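PDB 2J3X: C2 toxin component I from Clostridium botulinum, which probably transfers ADP-ribose from NAD+ to actin, as the enzymatic component of a binary clostridial toxin. Local coordinates for residues L149-S155 against E181-L185; R96-V102 against V164-T170; Y234-I238 against G375-F381. The protein carries 2 engineered substitutions. All coordinates share one frame; numbering follows the deposited sequence.

Contact 1: L149-S155 against E181-L185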
loop_
_atom_site.group_PDB
_atom_site.type_symbol
_atom_site.label_atom_id
_atom_site.label_comp_id
_atom_site.label_asym_id
_atom_site.label_seq_id
_atom_site.Cartn_x
_atom_site.Cartn_y
_atom_site.Cartn_z
ATOM N N LEU A 149 5.729 -11.554 -12.230
ATOM C CA LEU A 149 5.366 -11.201 -13.604
ATOM C C LEU A 149 5.299 -12.493 -14.414
ATOM O O LEU A 149 6.369 -13.063 -14.731
ATOM C CB LEU A 149 6.415 -10.275 -14.208
ATOM C CG LEU A 149 6.042 -9.778 -15.616
ATOM C CD1 LEU A 149 5.111 -8.529 -15.662
ATOM C CD2 LEU A 149 7.338 -9.454 -16.438
ATOM N N GLY A 150 4.092 -12.990 -14.682
ATOM C CA GLY A 150 3.917 -14.250 -15.458
ATOM C C GLY A 150 4.295 -13.984 -16.910
ATOM O O GLY A 150 3.938 -12.956 -17.460
ATOM N N LEU A 151 5.056 -14.902 -17.516
ATOM C CA LEU A 151 5.645 -14.593 -18.809
ATOM C C LEU A 151 4.840 -15.060 -19.996
ATOM O O LEU A 151 5.115 -14.629 -21.121
ATOM C CB LEU A 151 7.076 -15.164 -18.930
ATOM C CG LEU A 151 8.011 -14.492 -17.914
ATOM C CD1 LEU A 151 9.414 -15.096 -18.037
ATOM C CD2 LEU A 151 8.049 -12.987 -18.077
ATOM N N ASN A 152 3.842 -15.911 -19.774
ATOM C CA ASN A 152 2.993 -16.297 -20.899
ATOM C C ASN A 152 1.571 -16.611 -20.446
ATOM O O ASN A 152 1.265 -16.480 -19.232
ATOM C CB ASN A 152 3.600 -17.466 -21.723
ATOM C CG ASN A 152 3.713 -18.760 -20.929
ATOM O OD1 ASN A 152 2.908 -19.021 -20.033
ATOM N ND2 ASN A 152 4.734 -19.581 -21.238
ATOM N N ASP A 153 0.710 -17.016 -21.389
ATOM C CA ASP A 153 -0.728 -17.108 -20.994
ATOM C C ASP A 153 -1.006 -18.273 -20.045
ATOM O O ASP A 153 -2.121 -18.363 -19.502
ATOM C CB ASP A 153 -1.676 -17.169 -22.195
ATOM C CG ASP A 153 -1.751 -15.882 -22.954
ATOM O OD1 ASP A 153 -1.023 -14.905 -22.664
ATOM O OD2 ASP A 153 -2.576 -15.863 -23.899
ATOM N N ASN A 154 -0.034 -19.174 -19.840
ATOM C CA ASN A 154 -0.197 -20.217 -18.826
ATOM C C ASN A 154 -0.333 -19.625 -17.431
ATOM O O ASN A 154 -0.831 -20.295 -16.508
ATOM C CB ASN A 154 0.954 -21.236 -18.863
ATOM C CG ASN A 154 0.847 -22.170 -20.039
ATOM O OD1 ASN A 154 -0.167 -22.182 -20.742
ATOM N ND2 ASN A 154 1.893 -22.928 -20.293
ATOM N N SER A 155 0.092 -18.364 -17.282
ATOM C CA SER A 155 0.007 -17.674 -16.020
ATOM C C SER A 155 -1.382 -17.151 -15.730
ATOM O O SER A 155 -1.655 -16.845 -14.587
ATOM C CB SER A 155 1.005 -16.520 -15.939
ATOM O OG SER A 155 2.325 -17.055 -15.825
ATOM N N GLU A 181 4.207 -25.515 -15.590
ATOM C CA GLU A 181 3.699 -24.894 -16.815
ATOM C C GLU A 181 3.870 -23.370 -16.893
ATOM O O GLU A 181 3.610 -22.767 -17.950
ATOM C CB GLU A 181 2.241 -25.267 -17.057
ATOM C CG GLU A 181 2.004 -26.767 -17.381
ATOM C CD GLU A 181 2.594 -27.238 -18.719
ATOM O OE1 GLU A 181 3.389 -26.507 -19.367
ATOM O OE2 GLU A 181 2.250 -28.374 -19.133
ATOM N N THR A 182 4.283 -22.765 -15.786
ATOM C CA THR A 182 4.456 -21.310 -15.755
ATOM C C THR A 182 5.893 -20.888 -15.499
ATOM O O THR A 182 6.654 -21.551 -14.785
ATOM C CB THR A 182 3.576 -20.544 -14.711
ATOM O OG1 THR A 182 4.048 -20.808 -13.400
ATOM C CG2 THR A 182 2.073 -20.870 -14.840
ATOM N N VAL A 183 6.219 -19.718 -16.036
ATOM C CA VAL A 183 7.500 -19.097 -15.778
ATOM C C VAL A 183 7.220 -17.652 -15.372
ATOM O O VAL A 183 6.416 -16.988 -16.025
ATOM C CB VAL A 183 8.374 -19.133 -17.066
ATOM C CG1 VAL A 183 9.803 -18.651 -16.755
ATOM C CG2 VAL A 183 8.382 -20.543 -17.639
ATOM N N SER A 184 7.889 -17.159 -14.331
ATOM C CA SER A 184 7.614 -15.804 -13.832
ATOM C C SER A 184 8.882 -15.095 -13.384
ATOM O O SER A 184 9.860 -15.725 -12.935
ATOM C CB SER A 184 6.637 -15.827 -12.624
ATOM O OG SER A 184 5.429 -16.468 -12.961
ATOM N N LEU A 185 8.877 -13.793 -13.509
ATOM C CA LEU A 185 9.913 -13.011 -12.796
ATOM C C LEU A 185 9.380 -12.731 -11.392
ATOM O O LEU A 185 8.174 -12.668 -11.180
ATOM C CB LEU A 185 10.208 -11.672 -13.451
ATOM C CG LEU A 185 10.489 -11.645 -14.974
ATOM C CD1 LEU A 185 10.933 -10.310 -15.448
ATOM C CD2 LEU A 185 11.546 -12.738 -15.315
HETATM O O HOH W 1 3.907 -18.492 -17.494
#
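One water ties the two segments together: it donates to Asn152 OD1 (2.8 Å), accepts from Val183 N (3.0 Å) and is hydrogen-bonded to Ser155 OG (2.7 Å). Asn152 OD1 takes a second hydrogen bond from Asn154 N at 3.0 Å, which closes an Asx turn, while the side-chain nitrogen ND2 of Asn152 is hydrogen-bonded to Glu15. From within this turn, Asn154 also reaches across directly. With CG lying beside its own backbone N (chi1 -74°), Asn154 ND2 donates to Glu181 O at 2.9 Å, and that oxygen lies close to the amide plane. Asn154 O rests on the methyl CG2 of Thr182.

At the other end the chains form a short antiparallel pairing between strands 147-150 and 183-187. Leu149 and Leu185 exchange two backbone bonds, and Leu151 N adds one to Val183 O at 2.9 Å. On the face they share, the Leu149 and Leu185 side chains run alongside each other, with Leu149 CD2 3.8 Å from Leu185 CD1; Leu151 CD1 meets Val183 CG1 at the same distance. After Leu151, past the end of strand 147-150, a side-chain amide and a water thus carry on the link that backbone pairing makes before it.

Contact 2: R96-V102 against V164-T170. With SO4 (sulfate ion), chain T.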
loop_
_atom_site.group_PDB
_atom_site.type_symbol
_atom_site.label_atom_id
_atom_site.label_comp_id
_atom_site.label_asym_id
_atom_site.label_seq_id
_atom_site.Cartn_x
_atom_site.Cartn_y
_atom_site.Cartn_z
ATOM N N ARG A 96 17.229 -6.136 -20.361
ATOM C CA ARG A 96 16.209 -5.808 -21.365
ATOM C C ARG A 96 14.902 -5.536 -20.590
ATOM O O ARG A 96 14.765 -6.020 -19.462
ATOM C CB ARG A 96 15.950 -7.015 -22.286
ATOM C CG ARG A 96 17.146 -7.644 -22.974
ATOM C CD ARG A 96 16.882 -9.125 -23.190
ATOM N NE ARG A 96 15.912 -9.348 -24.262
ATOM C CZ ARG A 96 15.556 -10.541 -24.763
ATOM N NH1 ARG A 96 16.071 -11.691 -24.287
ATOM N NH2 ARG A 96 14.658 -10.576 -25.741
ATOM N N ASP A 97 13.948 -4.847 -21.217
ATOM C CA ASP A 97 12.601 -4.708 -20.631
ATOM C C ASP A 97 11.944 -6.090 -20.625
ATOM O O ASP A 97 12.372 -6.978 -21.365
ATOM C CB ASP A 97 11.732 -3.798 -21.471
ATOM C CG ASP A 97 12.112 -2.321 -21.404
ATOM O OD1 ASP A 97 13.064 -1.916 -20.686
ATOM O OD2 ASP A 97 11.381 -1.555 -22.071
ATOM N N ALA A 98 10.877 -6.283 -19.828
ATOM C CA ALA A 98 10.224 -7.595 -19.805
ATOM C C ALA A 98 8.746 -7.289 -19.827
ATOM O O ALA A 98 8.294 -6.404 -19.103
ATOM C CB ALA A 98 10.591 -8.373 -18.533
ATOM N N ILE A 99 8.001 -8.027 -20.644
ATOM C CA ILE A 99 6.555 -7.818 -20.746
ATOM C C ILE A 99 5.885 -9.067 -20.147
ATOM O O ILE A 99 6.276 -10.194 -20.445
ATOM C CB ILE A 99 6.163 -7.674 -22.212
ATOM C CG1 ILE A 99 6.797 -6.368 -22.772
ATOM C CG2 ILE A 99 4.630 -7.653 -22.391
ATOM C CD1 ILE A 99 6.761 -6.324 -24.243
ATOM N N GLY A 100 4.822 -8.873 -19.368
ATOM C CA GLY A 100 4.116 -10.042 -18.861
ATOM C C GLY A 100 2.962 -9.573 -17.976
ATOM O O GLY A 100 2.531 -8.436 -18.083
ATOM N N TYR A 101 2.451 -10.468 -17.152
ATOM C CA TYR A 101 1.178 -10.250 -16.468
ATOM C C TYR A 101 1.461 -10.185 -14.983
ATOM O O TYR A 101 2.016 -11.156 -14.404
ATOM C CB TYR A 101 0.261 -11.417 -16.718
ATOM C CG TYR A 101 -0.063 -11.645 -18.161
ATOM C CD1 TYR A 101 -0.665 -10.634 -18.924
ATOM C CD2 TYR A 101 0.249 -12.880 -18.781
ATOM C CE1 TYR A 101 -1.014 -10.875 -20.291
ATOM C CE2 TYR A 101 -0.069 -13.106 -20.167
ATOM C CZ TYR A 101 -0.688 -12.109 -20.890
ATOM O OH TYR A 101 -1.022 -12.286 -22.235
ATOM N N VAL A 102 1.094 -9.080 -14.346
ATOM C CA VAL A 102 1.345 -8.995 -12.904
ATOM C C VAL A 102 0.227 -9.620 -12.067
ATOM O O VAL A 102 -0.927 -9.654 -12.471
ATOM C CB VAL A 102 1.643 -7.530 -12.436
ATOM C CG1 VAL A 102 3.056 -7.111 -12.855
ATOM C CG2 VAL A 102 0.657 -6.520 -13.019
ATOM N N VAL A 164 -3.775 -8.140 -15.848
ATOM C CA VAL A 164 -3.040 -6.920 -15.841
ATOM C C VAL A 164 -1.693 -7.113 -16.492
ATOM O O VAL A 164 -0.884 -7.864 -15.979
ATOM C CB VAL A 164 -2.849 -6.437 -14.351
ATOM C CG1 VAL A 164 -2.142 -5.070 -14.300
ATOM C CG2 VAL A 164 -4.248 -6.346 -13.663
ATOM N N LYS A 165 -1.493 -6.456 -17.627
ATOM C CA LYS A 165 -0.249 -6.606 -18.447
ATOM C C LYS A 165 0.587 -5.335 -18.249
ATOM O O LYS A 165 0.028 -4.230 -18.196
ATOM C CB LYS A 165 -0.640 -6.735 -19.925
ATOM C CG LYS A 165 0.513 -7.049 -20.856
ATOM C CD LYS A 165 -0.011 -7.275 -22.290
ATOM C CE LYS A 165 1.102 -7.570 -23.209
ATOM N NZ LYS A 165 0.432 -7.787 -24.564
ATOM N N THR A 166 1.888 -5.495 -18.063
ATOM C CA THR A 166 2.758 -4.369 -17.841
ATOM C C THR A 166 4.116 -4.637 -18.482
ATOM O O THR A 166 4.374 -5.718 -18.969
ATOM C CB THR A 166 2.922 -4.039 -16.325
ATOM O OG1 THR A 166 3.542 -2.750 -16.190
ATOM C CG2 THR A 166 3.780 -5.082 -15.622
ATOM N N ARG A 167 4.960 -3.628 -18.482
ATOM C CA ARG A 167 6.357 -3.723 -18.951
ATOM C C ARG A 167 7.274 -3.330 -17.794
ATOM O O ARG A 167 7.146 -2.225 -17.236
ATOM C CB ARG A 167 6.495 -2.747 -20.117
ATOM C CG ARG A 167 7.905 -2.567 -20.699
ATOM C CD ARG A 167 7.757 -1.756 -21.971
ATOM N NE ARG A 167 8.957 -1.880 -22.798
ATOM C CZ ARG A 167 9.014 -2.257 -24.078
ATOM N NH1 ARG A 167 7.918 -2.564 -24.791
ATOM N NH2 ARG A 167 10.203 -2.318 -24.654
ATOM N N VAL A 168 8.208 -4.202 -17.431
ATOM C CA VAL A 168 9.173 -3.897 -16.409
ATOM C C VAL A 168 10.420 -3.332 -17.105
ATOM O O VAL A 168 10.958 -3.976 -18.016
ATOM C CB VAL A 168 9.599 -5.171 -15.665
ATOM C CG1 VAL A 168 10.592 -4.821 -14.528
ATOM C CG2 VAL A 168 8.348 -5.928 -15.174
ATOM N N PRO A 169 10.878 -2.144 -16.664
ATOM C CA PRO A 169 12.075 -1.525 -17.263
ATOM C C PRO A 169 13.383 -2.266 -17.082
ATOM O O PRO A 169 13.630 -2.864 -16.036
ATOM C CB PRO A 169 12.110 -0.134 -16.593
ATOM C CG PRO A 169 10.663 0.105 -16.203
ATOM C CD PRO A 169 10.254 -1.250 -15.680
ATOM N N THR A 170 14.273 -2.171 -18.088
ATOM C CA THR A 170 15.627 -2.687 -17.955
ATOM C C THR A 170 16.243 -2.025 -16.725
ATOM O O THR A 170 15.846 -0.909 -16.356
ATOM C CB THR A 170 16.526 -2.353 -19.187
ATOM O OG1 THR A 170 16.582 -0.944 -19.281
ATOM C CG2 THR A 170 15.847 -2.694 -20.392
HETATM S S SO4 T . 18.316 -12.161 -20.863
HETATM O O1 SO4 T . 19.441 -13.099 -20.832
HETATM O O2 SO4 T . 18.802 -10.918 -21.462
HETATM O O3 SO4 T . 17.236 -12.719 -21.692
HETATM O O4 SO4 T . 17.845 -11.866 -19.506
HETATM O O HOH W 2 -1.547 -10.342 -24.075
HETATM O O HOH W 3 -2.835 -10.411 -14.284
#
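Arg167 sends CG anti to its backbone N (chi1 175°) and runs extended to NE, while Asp97 turns its carboxylate back beside its own N (chi1 -72°), and the two charged ends meet at the end of the strand pair, on the face that carries Ile99 and Lys165. The guanidinium approaches side-on, and both of its bonds fall on one oxygen: Asp97 OD2 lies 2.6 Å from Arg167 NE and 2.9 Å from Arg167 NH2. OD2 sits in the guanidinium plane, at its edge, but is met on its anti side, somewhat out of the carboxylate plane, with the two flat groups almost perpendicular (87°). Asp97 OD1 accepts from Thr170 N at 2.9 Å, so both carboxylate oxygens are held and the group has little freedom to rotate.

Strands 98-102 and 164-168 are antiparallel neighbours inside the mixed sheet of the N-terminal ADP-ribosyltransferase-like domain. Ala98 with Val168 and Gly100 with Thr166 are hydrogen-bonded pairs with two bonds each; at Val102 and Val164 the one direct bond, Val102 N to Val164 O, is supplemented by a water between Val102 O and Val164 N. Here the fit is tight, Val102 CG2 coming within 3.4 Å of Val164 CG1, and Val102 CG1 touches the Thr166 methyl; Ile193 packs against all three residues. On the reverse face Lys165 stretches out fully, its CE 3.6 Å from Ile99 CG2, and NZ makes a long bond to a water that donates to Tyr101 OH; that hydroxyl is also hydrogen-bonded to Asp153. At the start of 96-102, Arg96 NH1 and Trp21 bind a sulfate, probably from the crystallisation liquor.

Contact 3: Y234-I238 against G375-F381; sequences YGDYI and GAFIYGF
Tyr234 lies along the backbone of 375-379 and touches it from root to tip. Its CB stands 3.9 Å from Tyr379 CB, and both CB and CG also lie on Phe377 O. Next, CD2 presses on Phe377 CB at 3.4 Å, and farther out CE1 lies on Ala376 CA and meets Ala376 CB at 3.7 Å. The phenol oxygen ends near Gly375 O, but its hydrogen bond goes to Lys289 O. Over the centre of this ring, 3.5 Å above its plane, sits Phe377 N, facing CD1, CE2 and CZ. That buried nitrogen has no hydrogen-bonding partner in the model, and the aromatic face may partly ease its burial.

Tyr234 also opens a type I beta turn, closed by a bond from Tyr237 N to Tyr234 O, that links helix 227-234 to the chain leading into helix 243-254. The partner is the edge strand 375-377 of a three-stranded antiparallel sheet, which is joined through Ile378 to Glu389. The latter ends a Glu-Gln-Glu sequence like the E-x-E signature of this ADP-ribosyltransferase family, so the turn packs on the strand and the chain that lead into the loop before this motif, which in relatives holds the catalytic glutamate.

Tyr237, with CG anti to its backbone N (chi1 177°), turns one face of its ring to the methyl of Ala376. Ala376 CB lies 4.0 Å from the Tyr237 ring centroid in a CH-pi contact, while the phenol oxygen is bonded to Ala285 O. Phe381 meets this ring at the edge and offers its own face to Ile238, whose CD1 is 3.7 Å from the Phe381 ring centroid and only 8° off the normal. Between the two segments a water lies 2.9 Å from Tyr234 O and 2.8 Å from Tyr379 O, within bonding reach of both, though it has more acceptors near it than protons.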
loop_
_atom_site.group_PDB
_atom_site.type_symbol
_atom_site.label_atom_id
_atom_site.label_comp_id
_atom_site.label_asym_id
_atom_site.label_seq_id
_atom_site.Cartn_x
_atom_site.Cartn_y
_atom_site.Cartn_z
ATOM N N TYR A 234 11.115 20.335 5.269
ATOM C CA TYR A 234 10.600 21.241 6.304
ATOM C C TYR A 234 11.680 21.757 7.235
ATOM O O TYR A 234 11.371 22.345 8.295
ATOM C CB TYR A 234 9.450 20.550 7.103
ATOM C CG TYR A 234 8.222 20.449 6.192
ATOM C CD1 TYR A 234 7.267 21.490 6.168
ATOM C CD2 TYR A 234 8.069 19.347 5.280
ATOM C CE1 TYR A 234 6.199 21.439 5.266
ATOM C CE2 TYR A 234 7.005 19.302 4.414
ATOM C CZ TYR A 234 6.084 20.310 4.428
ATOM O OH TYR A 234 5.031 20.303 3.540
ATOM N N GLY A 235 12.949 21.578 6.862
ATOM C CA GLY A 235 14.027 22.203 7.631
ATOM C C GLY A 235 13.820 23.696 7.826
ATOM O O GLY A 235 13.947 24.191 8.966
ATOM N N ASP A 236 13.492 24.417 6.747
ATOM C CA ASP A 236 13.325 25.865 6.832
ATOM C C ASP A 236 11.920 26.303 7.193
ATOM O O ASP A 236 11.601 27.485 7.133
ATOM C CB ASP A 236 13.851 26.588 5.578
ATOM C CG ASP A 236 13.016 26.326 4.339
ATOM O OD1 ASP A 236 12.039 25.581 4.438
ATOM O OD2 ASP A 236 13.382 26.876 3.252
ATOM N N TYR A 237 11.079 25.353 7.596
ATOM C CA TYR A 237 9.657 25.638 7.799
ATOM C C TYR A 237 9.447 26.719 8.890
ATOM O O TYR A 237 8.739 27.709 8.634
ATOM C CB TYR A 237 8.902 24.342 8.132
ATOM C CG TYR A 237 7.441 24.543 8.418
ATOM C CD1 TYR A 237 6.610 25.053 7.423
ATOM C CD2 TYR A 237 6.876 24.140 9.631
ATOM C CE1 TYR A 237 5.227 25.230 7.658
ATOM C CE2 TYR A 237 5.505 24.340 9.876
ATOM C CZ TYR A 237 4.709 24.866 8.883
ATOM O OH TYR A 237 3.354 25.029 9.085
ATOM N N ILE A 238 10.054 26.571 10.068
ATOM C CA ILE A 238 9.847 27.577 11.116
ATOM C C ILE A 238 10.338 28.966 10.684
ATOM O O ILE A 238 9.679 29.986 10.974
ATOM C CB ILE A 238 10.405 27.096 12.476
ATOM C CG1 ILE A 238 9.525 25.917 12.956
ATOM C CG2 ILE A 238 10.438 28.240 13.562
ATOM C CD1 ILE A 238 10.052 25.235 14.245
ATOM N N GLY A 375 -0.748 21.130 4.737
ATOM C CA GLY A 375 -0.212 20.367 5.848
ATOM C C GLY A 375 1.266 20.658 5.963
ATOM O O GLY A 375 1.858 21.296 5.093
ATOM N N ALA A 376 1.889 20.149 7.030
ATOM C CA ALA A 376 3.333 20.338 7.212
ATOM C C ALA A 376 3.870 19.198 8.026
ATOM O O ALA A 376 3.216 18.708 8.964
ATOM C CB ALA A 376 3.615 21.664 7.952
ATOM N N PHE A 377 5.096 18.819 7.716
ATOM C CA PHE A 377 5.828 17.921 8.630
ATOM C C PHE A 377 6.295 18.775 9.791
ATOM O O PHE A 377 6.844 19.862 9.618
ATOM C CB PHE A 377 7.041 17.332 7.868
ATOM C CG PHE A 377 7.777 16.226 8.576
ATOM C CD1 PHE A 377 8.550 16.474 9.753
ATOM C CD2 PHE A 377 7.729 14.952 8.070
ATOM C CE1 PHE A 377 9.247 15.439 10.388
ATOM C CE2 PHE A 377 8.450 13.886 8.659
ATOM C CZ PHE A 377 9.252 14.144 9.831
ATOM N N ILE A 378 6.038 18.269 11.006
ATOM C CA ILE A 378 6.383 18.983 12.237
ATOM C C ILE A 378 7.858 18.725 12.503
ATOM O O ILE A 378 8.255 17.823 13.278
ATOM C CB ILE A 378 5.439 18.508 13.356
ATOM C CG1 ILE A 378 3.974 18.746 12.936
ATOM C CG2 ILE A 378 5.789 19.222 14.696
ATOM C CD1 ILE A 378 3.593 20.170 12.579
ATOM N N TYR A 379 8.677 19.540 11.825
ATOM C CA TYR A 379 10.143 19.447 11.900
ATOM C C TYR A 379 10.639 20.747 12.507
ATOM O O TYR A 379 10.197 21.811 12.089
ATOM C CB TYR A 379 10.768 19.234 10.511
ATOM C CG TYR A 379 12.262 18.973 10.606
ATOM C CD1 TYR A 379 12.738 17.715 10.867
ATOM C CD2 TYR A 379 13.199 20.018 10.447
ATOM C CE1 TYR A 379 14.109 17.459 11.027
ATOM C CE2 TYR A 379 14.598 19.765 10.600
ATOM C CZ TYR A 379 15.032 18.488 10.886
ATOM O OH TYR A 379 16.394 18.200 11.037
ATOM N N GLY A 380 11.555 20.647 13.483
ATOM C CA GLY A 380 12.123 21.889 14.067
ATOM C C GLY A 380 11.466 22.209 15.405
ATOM O O GLY A 380 11.846 23.192 16.072
ATOM N N PHE A 381 10.502 21.386 15.804
ATOM C CA PHE A 381 9.706 21.618 17.025
ATOM C C PHE A 381 10.180 20.741 18.197
ATOM O O PHE A 381 10.203 19.499 18.088
ATOM C CB PHE A 381 8.234 21.324 16.728
ATOM C CG PHE A 381 7.619 22.276 15.761
ATOM C CD1 PHE A 381 7.694 22.044 14.384
ATOM C CD2 PHE A 381 6.982 23.440 16.213
ATOM C CE1 PHE A 381 7.112 22.968 13.458
ATOM C CE2 PHE A 381 6.415 24.331 15.313
ATOM C CZ PHE A 381 6.477 24.098 13.945
HETATM O O HOH W 4 11.735 23.695 10.788
#

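Overall arrangement
Contacts 1 and 2 belong to one sheet in the first of two ADP-ribosyltransferase-type regions, with centres 11 Å apart. Strands 147-150 and 98-102 are neighbours there, so the order 162-168, 98-102, 147-150, 183-187 runs unbroken through both contacts, and Gly150 bonds to Tyr101 at the seam. Their segments alternate along the chain. Contact 3 follows both in sequence and lies in the second region, its centre about 47 Å from that of contact 1 and about 40 Å from that of contact 2. The chain thus repeats the fold; in binary toxins of this kind the N-terminal copy typically docks to the translocation component and the C-terminal copy carries the enzyme activity.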